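TRAP dicarboxylate transporter-DctP subunit (Marinobacter aquaeolei, PDB 4PFI) probably captures an organic acid such as a dicarboxylate in the periplasm and delivers it to a TRAP-type membrane transporter. Local coordinates at residues 47-52 with 221-226; 229-234 with 291-296. All blocks are in the same frame, centred on the assembly; numbering follows the deposited sequence.

Interaction 1: residues 47-52 with 221-226; sequences GSVQHL and PVFAIE
In the interior of this family 7 solute-binding fold, the start of helix 49-65 faces the flank of the first turn of helix 222-228, and the Phe223 ring reaches across to Val49 and Ser48. Val49 meets it through a single methyl, CG2, which lies 3.6 Å from Phe223 CE2 and also approaches CZ, while Ser48 offers only its CB, 4.2 Å from Phe223 CE1. Both come at the ring obliquely, and the side chains of Val49 and Phe223 cross at about a right angle. Phe223 holds CG between its backbone N and carbonyl carbon (chi1 70°), and the ring extends to the other helix although the nearest CA atoms, those of Ser48 and Phe223, stay 7.3 Å apart. A branched valine and a flat, apolar phenylalanine suit this buried place. Ser48 suits the N-cap: OG accepts from His51 N at 3.1 Å with a nearly straight bond (169°). It is also hydrogen-bonded to Ile45 O, which ties the helix start to the loop before it. Leu285 and Arg289 of the long helix 263-296 pack against Val49 and Phe223 respectively. With 113 Å² buried and no hydrogen bond across, van der Waals packing, rather than directional bonding, joins the two helix starts.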
loop_
_atom_site.group_PDB
_atom_site.type_symbol
_atom_site.label_atom_id
_atom_site.label_comp_id
_atom_site.label_asym_id
_atom_site.label_seq_id
_atom_site.Cartn_x
_atom_site.Cartn_y
_atom_site.Cartn_z
ATOM N N GLY A 47 8.450 2.625 13.363
ATOM C CA GLY A 47 7.353 1.881 13.944
ATOM C C GLY A 47 6.451 1.297 12.875
ATOM O O GLY A 47 5.796 0.291 13.106
ATOM N N SER A 48 6.428 1.916 11.700
ATOM C CA SER A 48 5.623 1.415 10.589
ATOM C C SER A 48 6.103 0.069 10.043
ATOM O O SER A 48 7.234 -0.353 10.287
ATOM C CB SER A 48 5.682 2.393 9.425
ATOM O OG SER A 48 6.997 2.374 8.878
ATOM N N VAL A 49 5.243 -0.564 9.254
ATOM C CA VAL A 49 5.565 -1.798 8.554
ATOM C C VAL A 49 6.812 -1.634 7.677
ATOM O O VAL A 49 7.661 -2.515 7.637
ATOM C CB VAL A 49 4.393 -2.258 7.668
ATOM C CG1 VAL A 49 4.744 -3.540 6.922
ATOM C CG2 VAL A 49 3.119 -2.450 8.499
ATOM N N GLN A 50 6.919 -0.508 6.980
ATOM C CA GLN A 50 8.088 -0.219 6.169
ATOM C C GLN A 50 9.362 -0.182 7.013
ATOM O O GLN A 50 10.377 -0.769 6.638
ATOM C CB GLN A 50 7.903 1.107 5.415
ATOM C CG GLN A 50 6.948 0.976 4.252
ATOM C CD GLN A 50 6.897 2.176 3.351
ATOM O OE1 GLN A 50 7.827 2.990 3.304
ATOM N NE2 GLN A 50 5.792 2.304 2.617
ATOM N N HIS A 51 9.321 0.521 8.135
ATOM C CA HIS A 51 10.463 0.570 9.012
ATOM C C HIS A 51 10.847 -0.849 9.543
ATOM O O HIS A 51 12.009 -1.246 9.500
ATOM C CB HIS A 51 10.196 1.513 10.169
ATOM C CG HIS A 51 11.424 1.861 10.944
ATOM N ND1 HIS A 51 11.505 1.728 12.310
ATOM C CD2 HIS A 51 12.630 2.325 10.533
ATOM C CE1 HIS A 51 12.708 2.106 12.716
ATOM N NE2 HIS A 51 13.405 2.470 11.658
ATOM N N LEU A 52 9.868 -1.603 10.036
ATOM C CA LEU A 52 10.138 -2.937 10.552
ATOM C C LEU A 52 10.754 -3.811 9.479
ATOM O O LEU A 52 11.709 -4.542 9.736
ATOM C CB LEU A 52 8.858 -3.573 11.069
ATOM C CG LEU A 52 8.335 -2.872 12.320
ATOM C CD1 LEU A 52 6.975 -3.435 12.727
ATOM C CD2 LEU A 52 9.348 -2.980 13.448
ATOM N N PRO A 221 -4.718 1.660 6.408
ATOM C CA PRO A 221 -4.506 0.543 7.328
ATOM C C PRO A 221 -4.544 1.026 8.787
ATOM O O PRO A 221 -4.288 2.203 9.082
ATOM C CB PRO A 221 -3.127 -0.009 6.932
ATOM C CG PRO A 221 -2.450 1.095 6.191
ATOM C CD PRO A 221 -3.532 1.935 5.571
ATOM N N VAL A 222 -4.919 0.123 9.683
ATOM C CA VAL A 222 -5.121 0.447 11.079
ATOM C C VAL A 222 -3.920 1.153 11.733
ATOM O O VAL A 222 -4.124 2.093 12.503
ATOM C CB VAL A 222 -5.481 -0.829 11.868
ATOM C CG1 VAL A 222 -5.370 -0.599 13.354
ATOM C CG2 VAL A 222 -6.890 -1.250 11.519
ATOM N N PHE A 223 -2.682 0.734 11.443
ATOM C CA PHE A 223 -1.536 1.408 12.062
ATOM C C PHE A 223 -1.437 2.859 11.658
ATOM O O PHE A 223 -0.998 3.671 12.441
ATOM C CB PHE A 223 -0.177 0.717 11.810
ATOM C CG PHE A 223 0.313 0.814 10.416
ATOM C CD1 PHE A 223 1.139 1.861 10.007
ATOM C CD2 PHE A 223 -0.045 -0.176 9.479
ATOM C CE1 PHE A 223 1.608 1.903 8.643
ATOM C CE2 PHE A 223 0.397 -0.128 8.164
ATOM C CZ PHE A 223 1.225 0.907 7.740
ATOM N N ALA A 224 -1.801 3.181 10.424
ATOM C CA ALA A 224 -1.719 4.563 9.976
ATOM C C ALA A 224 -2.841 5.405 10.653
ATOM O O ALA A 224 -2.627 6.561 11.040
ATOM C CB ALA A 224 -1.817 4.637 8.473
ATOM N N ILE A 225 -4.023 4.803 10.818
ATOM C CA ILE A 225 -5.132 5.446 11.514
ATOM C C ILE A 225 -4.758 5.783 12.976
ATOM O O ILE A 225 -5.003 6.896 13.452
ATOM C CB ILE A 225 -6.372 4.539 11.482
ATOM C CG1 ILE A 225 -6.904 4.469 10.042
ATOM C CG2 ILE A 225 -7.448 5.042 12.435
ATOM C CD1 ILE A 225 -7.919 3.352 9.811
ATOM N N GLU A 226 -4.183 4.815 13.685
ATOM C CA GLU A 226 -3.759 5.033 15.062
ATOM C C GLU A 226 -2.672 6.115 15.115
ATOM O O GLU A 226 -2.727 7.018 15.941
ATOM C CB GLU A 226 -3.265 3.725 15.716
ATOM C CG GLU A 226 -3.018 3.823 17.221
ATOM C CD GLU A 226 -1.736 4.576 17.579
ATOM O OE1 GLU A 226 -0.745 4.499 16.812
ATOM O OE2 GLU A 226 -1.706 5.265 18.636
#

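Interaction 2: residues 229-234 with 291-296; sequences GFHEVQ and ETILEQ. With NA (sodium ion), chain B.
The imidazole of His231 is sandwiched between two aliphatic groups: Ile293 CG1 lies over one face in a CH-pi contact, 3.9 Å from the centroid of the His231 ring and 17° off its normal, while Glu232 CG sits over the rim of the opposite face. Gln296 CB meets the edge in the ring plane, 3.5 Å from His231 CD2. The contact joins the 3-10 turn 230-232, which follows a Schellman motif at Gly229, to residues 291-296 in the C-terminal part of the long helix 263-296. A ring whose pi faces accept aliphatic contacts and whose edge carries nitrogens suits this seam; His231 NE2 lies 3.3 Å from water 2. Gln296 has CG anti to its backbone N (chi1 163°) and bends at chi2, bringing its amide across the Glu232 chain, with Gln296 NE2 3.7 Å from Glu232 CG and the amide and carboxylate planes 26° apart. Waters 2 and 5 each lie within bonding distance of both Glu232 OE2 and Gln296 OE1, so solvent may link the polar ends; the other carboxylate oxygen, Glu232 OE1, bonds with Tyr207. Beyond the turn a sodium ion is held by Gln234 O at 2.4 Å, by waters 3 and 6, and by Asn235 and Gly298. Water 3 also donates a hydrogen bond to His231 O, 2.7 Å away.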
loop_
_atom_site.group_PDB
_atom_site.type_symbol
_atom_site.label_atom_id
_atom_site.label_comp_id
_atom_site.label_asym_id
_atom_site.label_seq_id
_atom_site.Cartn_x
_atom_site.Cartn_y
_atom_site.Cartn_z
ATOM N N GLY A 229 -4.023 9.467 14.579
ATOM C CA GLY A 229 -5.028 9.792 15.561
ATOM C C GLY A 229 -6.450 9.961 15.022
ATOM O O GLY A 229 -7.278 10.544 15.695
ATOM N N PHE A 230 -6.753 9.434 13.848
ATOM C CA PHE A 230 -8.106 9.607 13.271
ATOM C C PHE A 230 -9.195 8.930 14.103
ATOM O O PHE A 230 -10.381 9.247 13.989
ATOM C CB PHE A 230 -8.169 9.063 11.838
ATOM C CG PHE A 230 -7.210 9.721 10.889
ATOM C CD1 PHE A 230 -6.737 10.992 11.126
ATOM C CD2 PHE A 230 -6.807 9.064 9.746
ATOM C CE1 PHE A 230 -5.873 11.586 10.251
ATOM C CE2 PHE A 230 -5.936 9.641 8.867
ATOM C CZ PHE A 230 -5.466 10.910 9.106
ATOM N N HIS A 231 -8.793 7.981 14.935
ATOM C CA HIS A 231 -9.775 7.279 15.728
ATOM C C HIS A 231 -10.352 8.209 16.806
ATOM O O HIS A 231 -11.409 7.917 17.347
ATOM C CB HIS A 231 -9.194 6.007 16.348
ATOM C CG HIS A 231 -8.038 6.255 17.268
ATOM N ND1 HIS A 231 -6.819 6.694 16.829
ATOM C CD2 HIS A 231 -7.938 6.103 18.612
ATOM C CE1 HIS A 231 -5.998 6.826 17.869
ATOM N NE2 HIS A 231 -6.655 6.473 18.954
ATOM N N GLU A 232 -9.669 9.310 17.113
ATOM C CA GLU A 232 -10.160 10.299 18.097
ATOM C C GLU A 232 -11.310 11.157 17.548
ATOM O O GLU A 232 -12.044 11.745 18.303
ATOM C CB GLU A 232 -9.025 11.248 18.544
ATOM C CG GLU A 232 -7.861 10.550 19.214
ATOM C CD GLU A 232 -6.679 11.462 19.610
ATOM O OE1 GLU A 232 -6.675 12.700 19.353
ATOM O OE2 GLU A 232 -5.712 10.910 20.170
ATOM N N VAL A 233 -11.448 11.209 16.225
ATOM C CA VAL A 233 -12.365 12.114 15.577
ATOM C C VAL A 233 -13.280 11.315 14.635
ATOM O O VAL A 233 -13.891 11.859 13.708
ATOM C CB VAL A 233 -11.589 13.288 14.862
ATOM C CG1 VAL A 233 -10.928 14.200 15.902
ATOM C CG2 VAL A 233 -10.547 12.752 13.866
ATOM N N GLN A 234 -13.378 10.016 14.902
ATOM C CA GLN A 234 -14.268 9.135 14.170
ATOM C C GLN A 234 -15.016 8.233 15.185
ATOM O O GLN A 234 -14.609 8.110 16.341
ATOM C CB GLN A 234 -13.503 8.301 13.123
ATOM C CG GLN A 234 -12.735 9.066 12.027
ATOM C CD GLN A 234 -13.633 9.514 10.873
ATOM O OE1 GLN A 234 -13.561 8.983 9.745
ATOM N NE2 GLN A 234 -14.472 10.513 11.135
ATOM N N GLU A 291 -5.807 -2.696 19.103
ATOM C CA GLU A 291 -6.039 -2.688 20.559
ATOM C C GLU A 291 -5.778 -1.285 21.137
ATOM O O GLU A 291 -6.524 -0.802 21.986
ATOM C CB GLU A 291 -5.156 -3.725 21.268
ATOM N N THR A 292 -4.720 -0.626 20.676
ATOM C CA THR A 292 -4.429 0.738 21.112
ATOM C C THR A 292 -5.593 1.687 20.789
ATOM O O THR A 292 -6.015 2.468 21.631
ATOM C CB THR A 292 -3.129 1.240 20.472
ATOM O OG1 THR A 292 -2.055 0.392 20.906
ATOM C CG2 THR A 292 -2.850 2.692 20.841
ATOM N N ILE A 293 -6.107 1.610 19.569
ATOM C CA ILE A 293 -7.279 2.383 19.176
ATOM C C ILE A 293 -8.472 2.167 20.129
ATOM O O ILE A 293 -9.116 3.117 20.522
ATOM C CB ILE A 293 -7.700 2.041 17.722
ATOM C CG1 ILE A 293 -6.849 2.810 16.728
ATOM C CG2 ILE A 293 -9.134 2.405 17.461
ATOM C CD1 ILE A 293 -6.888 2.259 15.287
ATOM N N LEU A 294 -8.773 0.915 20.480
ATOM C CA LEU A 294 -9.934 0.629 21.298
ATOM C C LEU A 294 -9.796 1.191 22.707
ATOM O O LEU A 294 -10.797 1.564 23.307
ATOM C CB LEU A 294 -10.231 -0.866 21.319
ATOM C CG LEU A 294 -10.761 -1.347 19.957
ATOM C CD1 LEU A 294 -10.939 -2.831 19.973
ATOM C CD2 LEU A 294 -12.076 -0.661 19.576
ATOM N N GLU A 295 -8.569 1.276 23.223
ATOM C CA GLU A 295 -8.307 1.936 24.511
ATOM C C GLU A 295 -8.760 3.410 24.537
ATOM O O GLU A 295 -9.039 3.960 25.594
ATOM C CB GLU A 295 -6.813 1.872 24.856
ATOM C CG GLU A 295 -6.308 0.441 25.097
ATOM C CD GLU A 295 -4.774 0.281 24.958
ATOM O OE1 GLU A 295 -4.042 1.309 24.952
ATOM O OE2 GLU A 295 -4.294 -0.880 24.837
ATOM N N GLN A 296 -8.800 4.068 23.380
ATOM C CA GLN A 296 -9.208 5.461 23.341
ATOM C C GLN A 296 -10.696 5.571 23.739
ATOM O O GLN A 296 -11.110 6.541 24.378
ATOM C CB GLN A 296 -8.981 6.038 21.936
ATOM C CG GLN A 296 -9.709 7.343 21.627
ATOM C CD GLN A 296 -9.061 8.579 22.256
ATOM O OE1 GLN A 296 -7.913 8.532 22.684
ATOM N NE2 GLN A 296 -9.801 9.696 22.299
HETATM NA NA NA B . -15.546 8.487 18.558
HETATM O O HOH W 1 -5.380 5.145 21.818
HETATM O O HOH W 2 -5.428 8.372 21.327
HETATM O O HOH W 3 -13.217 8.078 19.366
HETATM O O HOH W 4 -12.686 10.067 21.258
HETATM O O HOH W 5 -6.383 10.676 23.177
HETATM O O HOH W 6 -15.268 11.016 18.180
#

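Interaction 1 is buried, its centre about 11 Å from that of the chain, whereas interaction 2 lies about 21 Å out and is partly open to solvent. Their chemistry follows: apolar packing without hydrogen bonds across the contact in the first; in the second, an apolar seam bordered by waters and a metal site. They share helix 222-228, whose start carries Phe223 and whose end leads into the 230-232 turn, with Ile225 O and Phe230 N 3.1 Å apart, a probable hydrogen bond. Helix 263-296 supplies one side of interaction 2 and packs against interaction 1 through Leu285 and Arg289, and Val222 CG1 packs 3.8 Å from Ile293 CD1 between them.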